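Local coordinates for protein transcription factor SKN7 (Chaetomium thermophilum, PDB 5D5W) that binds heat-shock-element DNA through its HSF-type winged helix-turn-helix domain and probably acts as a transcription factor in osmotic and oxidative stress responses, at residues K7-K10 / M11-P15; K37-K40 / T41-K45; S54-R57 / Q58-Y62. All coordinates share one frame; numbering follows the deposited sequence.

Interaction 1 of 3, residues K7-K10 / M11-P15; sequences KLYK and MLEDP
The last turns of the first helix of the HSF-type DNA-binding domain, helix 3-12, bring Leu8 and Tyr9 against Met11, Leu12 and Glu13 just before the chain leaves the helix. Two regular i to i+4 bonds hold the backbone: Met11 N gives to Lys7 O, and Leu12 N to Leu8 O at 3.2 Å. Glu13 N also makes a weak bond to Lys10 O, three residues back. On the buried side the methyl CE of Met11 touches Leu8 CD1 at 4.1 Å. The thioether starts with CG anti to the backbone N (chi1 -153°) and stays extended as far as SD, and only the last torsion (69°) folds CE back to Leu8. Leu12 lies next to it, its CD1 4.4 Å from Leu8 CG. The carboxylate of Glu13 comes to the edge of the Tyr9 ring, in the ring plane, with OE1 3.4 Å from CE2; the carboxylate itself is turned at right angles to the ring. This approach probably sets the carboxylate oxygen against the slightly positive C-H rim of the ring. The hydroxyl of Tyr9 is hydrogen-bonded to the backbone O of Ala92, which ties down the far end of the ring. Around the helix, Tyr9 also meets the ring of Trp23 in strand 21-23, Leu8 and Leu12 pack on Phe30 of strand 30-33, and Met11 reaches over to His46 of helix 35-46.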
# COMPACT_ATOMS: atom_id res chain seq x y z
N LYS B 7 0.48 20.99 -1.14
CA LYS B 7 1.61 20.08 -1.00
C LYS B 7 1.69 19.07 -2.15
O LYS B 7 2.78 18.69 -2.57
CB LYS B 7 1.54 19.34 0.33
CG LYS B 7 1.84 20.23 1.53
CD LYS B 7 2.64 19.50 2.60
CE LYS B 7 1.81 19.17 3.84
NZ LYS B 7 1.94 20.25 4.86
N LEU B 8 0.54 18.65 -2.64
CA LEU B 8 0.48 17.75 -3.77
C LEU B 8 1.05 18.46 -4.99
O LEU B 8 1.96 17.96 -5.63
CB LEU B 8 -0.97 17.34 -4.02
CG LEU B 8 -1.25 16.29 -5.09
CD1 LEU B 8 -0.58 14.98 -4.73
CD2 LEU B 8 -2.75 16.10 -5.24
N TYR B 9 0.52 19.64 -5.29
CA TYR B 9 0.97 20.43 -6.44
C TYR B 9 2.47 20.71 -6.40
O TYR B 9 3.14 20.59 -7.43
CB TYR B 9 0.21 21.76 -6.51
CG TYR B 9 0.37 22.46 -7.84
CD1 TYR B 9 -0.56 22.28 -8.86
CD2 TYR B 9 1.47 23.29 -8.09
CE1 TYR B 9 -0.41 22.92 -10.08
CE2 TYR B 9 1.63 23.93 -9.32
CZ TYR B 9 0.69 23.74 -10.31
OH TYR B 9 0.83 24.38 -11.53
N LYS B 10 2.97 21.10 -5.23
CA LYS B 10 4.39 21.46 -5.05
C LYS B 10 5.31 20.26 -5.23
O LYS B 10 6.43 20.38 -5.74
CB LYS B 10 4.60 22.10 -3.67
CG LYS B 10 5.87 22.94 -3.57
CD LYS B 10 5.79 24.00 -2.47
CE LYS B 10 6.03 23.42 -1.08
NZ LYS B 10 6.12 24.49 -0.03
N MET B 11 4.82 19.10 -4.80
CA MET B 11 5.51 17.82 -5.00
C MET B 11 5.70 17.57 -6.49
O MET B 11 6.75 17.12 -6.94
CB MET B 11 4.64 16.71 -4.39
CG MET B 11 5.36 15.46 -3.92
SD MET B 11 4.15 14.29 -3.28
CE MET B 11 3.33 13.85 -4.81
N LEU B 12 4.66 17.89 -7.26
CA LEU B 12 4.67 17.69 -8.70
C LEU B 12 5.41 18.82 -9.43
O LEU B 12 5.70 18.70 -10.62
CB LEU B 12 3.23 17.58 -9.21
CG LEU B 12 2.48 16.30 -8.86
CD1 LEU B 12 0.97 16.49 -8.90
CD2 LEU B 12 2.90 15.17 -9.78
N GLU B 13 5.71 19.90 -8.72
CA GLU B 13 6.39 21.06 -9.30
C GLU B 13 7.91 20.85 -9.32
O GLU B 13 8.65 21.71 -9.79
CB GLU B 13 6.03 22.32 -8.48
CG GLU B 13 5.98 23.63 -9.25
CD GLU B 13 5.25 24.75 -8.50
OE1 GLU B 13 4.59 25.59 -9.16
OE2 GLU B 13 5.33 24.80 -7.25
N ASP B 14 8.36 19.70 -8.83
CA ASP B 14 9.78 19.44 -8.61
C ASP B 14 10.34 18.34 -9.54
O ASP B 14 9.92 17.18 -9.44
CB ASP B 14 10.01 19.04 -7.15
CG ASP B 14 11.47 18.93 -6.80
OD1 ASP B 14 12.30 18.74 -7.72
OD2 ASP B 14 11.79 19.02 -5.59
N PRO B 15 11.29 18.70 -10.42
CA PRO B 15 11.83 17.70 -11.36
C PRO B 15 12.77 16.66 -10.73
O PRO B 15 13.06 15.65 -11.37
CB PRO B 15 12.59 18.56 -12.39
CG PRO B 15 12.07 19.94 -12.22
CD PRO B 15 11.78 20.05 -10.75

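Interaction 2 of 3, residues K37-K40 / T41-K45; sequences KFTK and TILPK
Phe38 sends CG anti to its own N (chi1 171°), which swings the ring along the helix to Ile42 and Leu43, while Leu43 with chi1 at -90° carries its isobutyl group over one face of that ring. Leu43 CG sits 4.1 Å from the ring centroid in a CH-pi contact, and its methyl CD2 reaches Phe38 CZ at 3.6 Å. Ile42 meets the other end of the ring, its CB 4.0 Å from Phe38 CD1, the two side chains crossing at about a right angle. The backbone beneath is not a plain alpha-helix. A wider pi-type turn runs through 38-40, and its i to i+5 bond goes from Leu43 N to Phe38 O at 2.8 Å and is almost straight (170°). Phe38 O takes a second, weak bond from Ile42 N. Thr41 N bonds to Lys37 O in the ordinary i to i+4 way. Pro44 has no N-H to give, and the helix kinks there; its ring lies against the preceding turn, with CD 3.4 Å from Thr39 O. Lys40 leads off the helix to a salt bridge with Asp81 of the second subunit, so the end of this one side chain takes part in the contact between subunits. Within its own domain, helix 35-46 is the one before the recognition helix 52-61 of the helix-turn-helix. Thr39 packs on Phe52 of that second helix, while Ile42 touches Tyr17 and Val20 in the loop ahead of strand 21-23.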
# COMPACT_ATOMS: atom_id res chain seq x y z
N LYS B 37 10.67 4.29 -3.70
CA LYS B 37 11.30 5.59 -3.46
C LYS B 37 10.30 6.69 -3.09
O LYS B 37 10.63 7.55 -2.27
CB LYS B 37 12.13 6.03 -4.66
CG LYS B 37 13.22 7.04 -4.30
CD LYS B 37 13.80 7.75 -5.52
CE LYS B 37 14.61 8.98 -5.13
NZ LYS B 37 14.62 10.05 -6.17
N PHE B 38 9.11 6.66 -3.68
CA PHE B 38 8.06 7.65 -3.37
C PHE B 38 7.55 7.54 -1.93
O PHE B 38 7.50 8.52 -1.19
CB PHE B 38 6.85 7.50 -4.31
CG PHE B 38 5.68 8.33 -3.90
CD1 PHE B 38 5.73 9.70 -4.00
CD2 PHE B 38 4.53 7.74 -3.38
CE1 PHE B 38 4.66 10.48 -3.61
CE2 PHE B 38 3.46 8.52 -2.98
CZ PHE B 38 3.52 9.89 -3.10
N THR B 39 7.17 6.32 -1.56
CA THR B 39 6.64 6.03 -0.24
C THR B 39 7.68 6.30 0.83
O THR B 39 7.39 6.95 1.82
CB THR B 39 6.18 4.56 -0.15
OG1 THR B 39 5.08 4.35 -1.04
CG2 THR B 39 5.74 4.20 1.24
N LYS B 40 8.90 5.83 0.62
CA LYS B 40 9.89 5.85 1.70
C LYS B 40 10.65 7.17 1.77
O LYS B 40 11.11 7.55 2.84
CB LYS B 40 10.86 4.68 1.55
CG LYS B 40 10.22 3.34 1.22
CD LYS B 40 9.76 2.54 2.43
CE LYS B 40 8.86 1.38 1.99
NZ LYS B 40 9.16 0.07 2.65
N THR B 41 10.78 7.88 0.65
CA THR B 41 11.62 9.09 0.59
C THR B 41 10.85 10.39 0.46
O THR B 41 11.15 11.37 1.14
CB THR B 41 12.59 9.01 -0.61
OG1 THR B 41 13.24 7.74 -0.63
CG2 THR B 41 13.62 10.13 -0.55
N ILE B 42 9.85 10.40 -0.42
CA ILE B 42 9.13 11.63 -0.78
C ILE B 42 7.89 11.86 0.09
O ILE B 42 7.65 12.98 0.57
CB ILE B 42 8.74 11.60 -2.27
CG1 ILE B 42 10.00 11.42 -3.12
CG2 ILE B 42 8.02 12.88 -2.66
CD1 ILE B 42 9.74 10.93 -4.53
N LEU B 43 7.10 10.81 0.31
CA LEU B 43 5.96 10.95 1.22
C LEU B 43 6.35 11.60 2.55
O LEU B 43 5.73 12.56 2.95
CB LEU B 43 5.27 9.60 1.48
CG LEU B 43 4.13 9.23 0.54
CD1 LEU B 43 3.52 7.91 0.98
CD2 LEU B 43 3.08 10.33 0.49
N PRO B 44 7.42 11.10 3.20
CA PRO B 44 7.79 11.67 4.50
C PRO B 44 8.37 13.08 4.42
O PRO B 44 8.38 13.79 5.43
CB PRO B 44 8.85 10.70 5.04
CG PRO B 44 8.93 9.57 4.07
CD PRO B 44 8.36 10.05 2.78
N LYS B 45 8.88 13.46 3.25
CA LYS B 45 9.36 14.83 3.06
C LYS B 45 8.19 15.80 3.15
O LYS B 45 8.28 16.82 3.84
CB LYS B 45 10.07 14.99 1.70
CG LYS B 45 11.54 14.60 1.69
CD LYS B 45 12.12 14.69 0.29
CE LYS B 45 13.45 13.96 0.17
NZ LYS B 45 13.89 13.85 -1.25

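Interaction 3 of 3, residues S54-R57 / Q58-Y62; sequences SFVR and QLNKY. With nucleotides of chain A; nucleotides of chain C.
Facing the protein interior, Leu59 lies over one face of the Phe55 ring, CD1 3.4 Å from CE2. The guanidinium of Arg57 lies with one face on the adenine of DA7 of chain A, whose C8 stands 3.4 Å above the middle of the group. Bent at chi2 (81°), the arginine chain turns this flat group onto the base, and NE is hydrogen-bonded to O6 of a guanine. A water accepts from Arg57 NH1 at 2.8 Å and lies within bonding distance of OP2 of DA7 (2.7 Å), one of several acceptors around it. Cutting Arg57 back to alanine is likely to leave the guanine O6 without this donor and the adenine without the flat group against it. The Tyr62 ring has OP2 of DG2 of chain C at its edge, in plane, and its OH makes a very short hydrogen bond to that oxygen. On the phosphate of DT6 of chain A, OP2 takes a bond from Asn60 ND2 at 3.1 Å, nearly straight (165°); the same amide nitrogen also gives to the backbone O of Phe64. Regular i to i+4 bonds, Asn60 N to Val56 O and Lys61 N to Arg57 O among them, hold the recognition helix 52-61 against the bases. Behind it Leu59 packs on Phe4 of helix 3-12 and Phe30 of strand 30-33, and Val56 on Trp83 and Phe85 of strand 82-86.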
# COMPACT_ATOMS: atom_id res chain seq x y z
N SER B 54 -2.42 5.84 3.17
CA SER B 54 -2.86 7.12 3.73
C SER B 54 -2.79 8.25 2.70
O SER B 54 -3.60 9.19 2.74
CB SER B 54 -2.02 7.47 4.95
OG SER B 54 -2.14 6.45 5.92
N PHE B 55 -1.84 8.17 1.78
CA PHE B 55 -1.78 9.10 0.65
C PHE B 55 -2.98 8.89 -0.25
O PHE B 55 -3.61 9.84 -0.69
CB PHE B 55 -0.49 8.88 -0.15
CG PHE B 55 -0.35 9.78 -1.34
CD1 PHE B 55 -0.17 11.13 -1.18
CD2 PHE B 55 -0.40 9.26 -2.62
CE1 PHE B 55 -0.03 11.97 -2.28
CE2 PHE B 55 -0.25 10.08 -3.72
CZ PHE B 55 -0.07 11.44 -3.55
N VAL B 56 -3.28 7.63 -0.53
CA VAL B 56 -4.43 7.30 -1.35
C VAL B 56 -5.72 7.79 -0.70
O VAL B 56 -6.57 8.37 -1.37
CB VAL B 56 -4.50 5.78 -1.60
CG1 VAL B 56 -5.86 5.38 -2.18
CG2 VAL B 56 -3.38 5.36 -2.55
N ARG B 57 -5.87 7.57 0.61
CA ARG B 57 -7.08 7.98 1.32
C ARG B 57 -7.33 9.47 1.18
O ARG B 57 -8.45 9.88 0.92
CB ARG B 57 -6.98 7.65 2.81
CG ARG B 57 -8.24 7.99 3.60
CD ARG B 57 -9.31 6.92 3.47
NE ARG B 57 -10.62 7.36 3.98
CZ ARG B 57 -11.47 8.15 3.32
NH1 ARG B 57 -11.17 8.62 2.11
NH2 ARG B 57 -12.63 8.49 3.87
N GLN B 58 -6.29 10.28 1.37
CA GLN B 58 -6.42 11.73 1.21
C GLN B 58 -6.86 12.12 -0.19
O GLN B 58 -7.60 13.07 -0.37
CB GLN B 58 -5.08 12.42 1.51
CG GLN B 58 -4.78 12.64 2.99
CD GLN B 58 -5.61 13.77 3.59
OE1 GLN B 58 -6.81 13.62 3.83
NE2 GLN B 58 -4.98 14.91 3.82
N LEU B 59 -6.38 11.40 -1.19
CA LEU B 59 -6.75 11.69 -2.55
C LEU B 59 -8.24 11.43 -2.74
O LEU B 59 -8.93 12.25 -3.30
CB LEU B 59 -5.89 10.88 -3.54
CG LEU B 59 -4.39 11.28 -3.64
CD1 LEU B 59 -3.58 10.17 -4.28
CD2 LEU B 59 -4.18 12.57 -4.42
N ASN B 60 -8.75 10.29 -2.26
CA ASN B 60 -10.20 10.02 -2.31
C ASN B 60 -11.03 10.95 -1.42
O ASN B 60 -12.20 11.21 -1.70
CB ASN B 60 -10.51 8.57 -1.91
CG ASN B 60 -10.13 7.57 -2.98
OD1 ASN B 60 -9.74 6.45 -2.67
ND2 ASN B 60 -10.26 7.96 -4.24
N LYS B 61 -10.43 11.45 -0.35
CA LYS B 61 -11.10 12.35 0.58
C LYS B 61 -11.37 13.70 -0.07
O LYS B 61 -12.40 14.30 0.18
CB LYS B 61 -10.26 12.55 1.85
CG LYS B 61 -11.06 12.72 3.13
CD LYS B 61 -10.15 12.74 4.35
CE LYS B 61 -10.92 12.62 5.66
NZ LYS B 61 -10.17 13.15 6.84
N TYR B 62 -10.43 14.18 -0.87
CA TYR B 62 -10.56 15.44 -1.60
C TYR B 62 -11.04 15.27 -3.05
O TYR B 62 -10.85 16.16 -3.89
CB TYR B 62 -9.22 16.18 -1.60
CG TYR B 62 -8.88 16.87 -0.30
CD1 TYR B 62 -8.95 18.25 -0.19
CD2 TYR B 62 -8.46 16.15 0.79
CE1 TYR B 62 -8.62 18.88 0.99
CE2 TYR B 62 -8.13 16.78 1.97
CZ TYR B 62 -8.21 18.14 2.06
OH TYR B 62 -7.88 18.75 3.24
P DA A 7 -15.46 8.30 -2.17
OP1 DA A 7 -16.59 9.14 -2.65
OP2 DA A 7 -14.11 8.91 -2.04
O5' DA A 7 -15.87 7.65 -0.78
C5' DA A 7 -16.90 6.64 -0.74
C4' DA A 7 -17.11 6.15 0.67
O4' DA A 7 -16.04 5.25 1.04
C3' DA A 7 -17.11 7.25 1.74
O3' DA A 7 -18.08 6.89 2.73
C2' DA A 7 -15.70 7.18 2.28
C1' DA A 7 -15.45 5.69 2.25
N9 DA A 7 -14.05 5.27 2.26
C8 DA A 7 -13.01 5.73 1.49
N7 DA A 7 -11.87 5.14 1.75
C5 DA A 7 -12.17 4.24 2.75
C6 DA A 7 -11.39 3.31 3.47
N6 DA A 7 -10.08 3.14 3.27
N1 DA A 7 -12.01 2.55 4.40
C2 DA A 7 -13.32 2.72 4.60
N3 DA A 7 -14.16 3.57 4.00
C4 DA A 7 -13.52 4.30 3.08
P DG C 2 -6.04 18.00 5.82
OP1 DG C 2 -5.03 18.78 5.05
OP2 DG C 2 -7.17 17.33 5.13
O5' DG C 2 -5.25 16.90 6.66
C5' DG C 2 -4.10 17.27 7.44
C4' DG C 2 -3.45 16.06 8.06
O4' DG C 2 -4.28 15.52 9.12
C3' DG C 2 -3.18 14.89 7.12
O3' DG C 2 -1.93 14.33 7.53
C2' DG C 2 -4.37 13.98 7.35
C1' DG C 2 -4.62 14.16 8.84
N9 DG C 2 -5.98 13.94 9.31
C8 DG C 2 -7.14 14.45 8.77
N7 DG C 2 -8.21 14.13 9.44
C5 DG C 2 -7.73 13.38 10.51
C6 DG C 2 -8.42 12.75 11.58
O6 DG C 2 -9.64 12.74 11.81
N1 DG C 2 -7.55 12.08 12.43
C2 DG C 2 -6.18 12.02 12.27
N2 DG C 2 -5.51 11.32 13.20
N3 DG C 2 -5.52 12.61 11.29
C4 DG C 2 -6.35 13.26 10.45
P DT A 6 -11.50 5.64 -6.91
OP1 DT A 6 -12.20 6.53 -7.87
OP2 DT A 6 -10.09 5.92 -6.53
O5' DT A 6 -12.37 5.57 -5.58
C5' DT A 6 -13.75 5.20 -5.67
C4' DT A 6 -14.36 5.16 -4.29
O4' DT A 6 -13.77 4.06 -3.58
C3' DT A 6 -14.11 6.40 -3.44
O3' DT A 6 -15.37 7.02 -3.15
C2' DT A 6 -13.41 5.87 -2.20
C1' DT A 6 -13.74 4.40 -2.22
N1 DT A 6 -12.77 3.53 -1.56
C2 DT A 6 -13.19 2.73 -0.53
O2 DT A 6 -14.34 2.71 -0.12
N3 DT A 6 -12.21 1.94 0.03
C4 DT A 6 -10.88 1.88 -0.35
O4 DT A 6 -10.12 1.12 0.24
C5 DT A 6 -10.51 2.75 -1.44
C7 DT A 6 -9.09 2.74 -1.91
C6 DT A 6 -11.46 3.51 -1.99
O HOH W 1 -13.19 9.48 0.39

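Overall arrangement
The three helical contacts come in series along the chain and close on one another through apolar side chains. Met11 of interaction 1 meets interaction 2 twice, with CE 3.8 Å from Phe38 CE1 and CG 3.9 Å from Ile42 CG2. Leu8 reaches interaction 3, its CD1 lying 3.8 Å from Phe55 CZ. Phe55 is shared: its ring also meets Phe38 edge-to-face, and its CD1 is 3.7 Å from Leu43 CD2. Centres are about 13 Å apart for interactions 1 and 2, and about 16 Å for the other pairs. Only interaction 3 touches the DNA; the nearest atoms of interactions 1 and 2 stay about 7 Å from the nucleic acid.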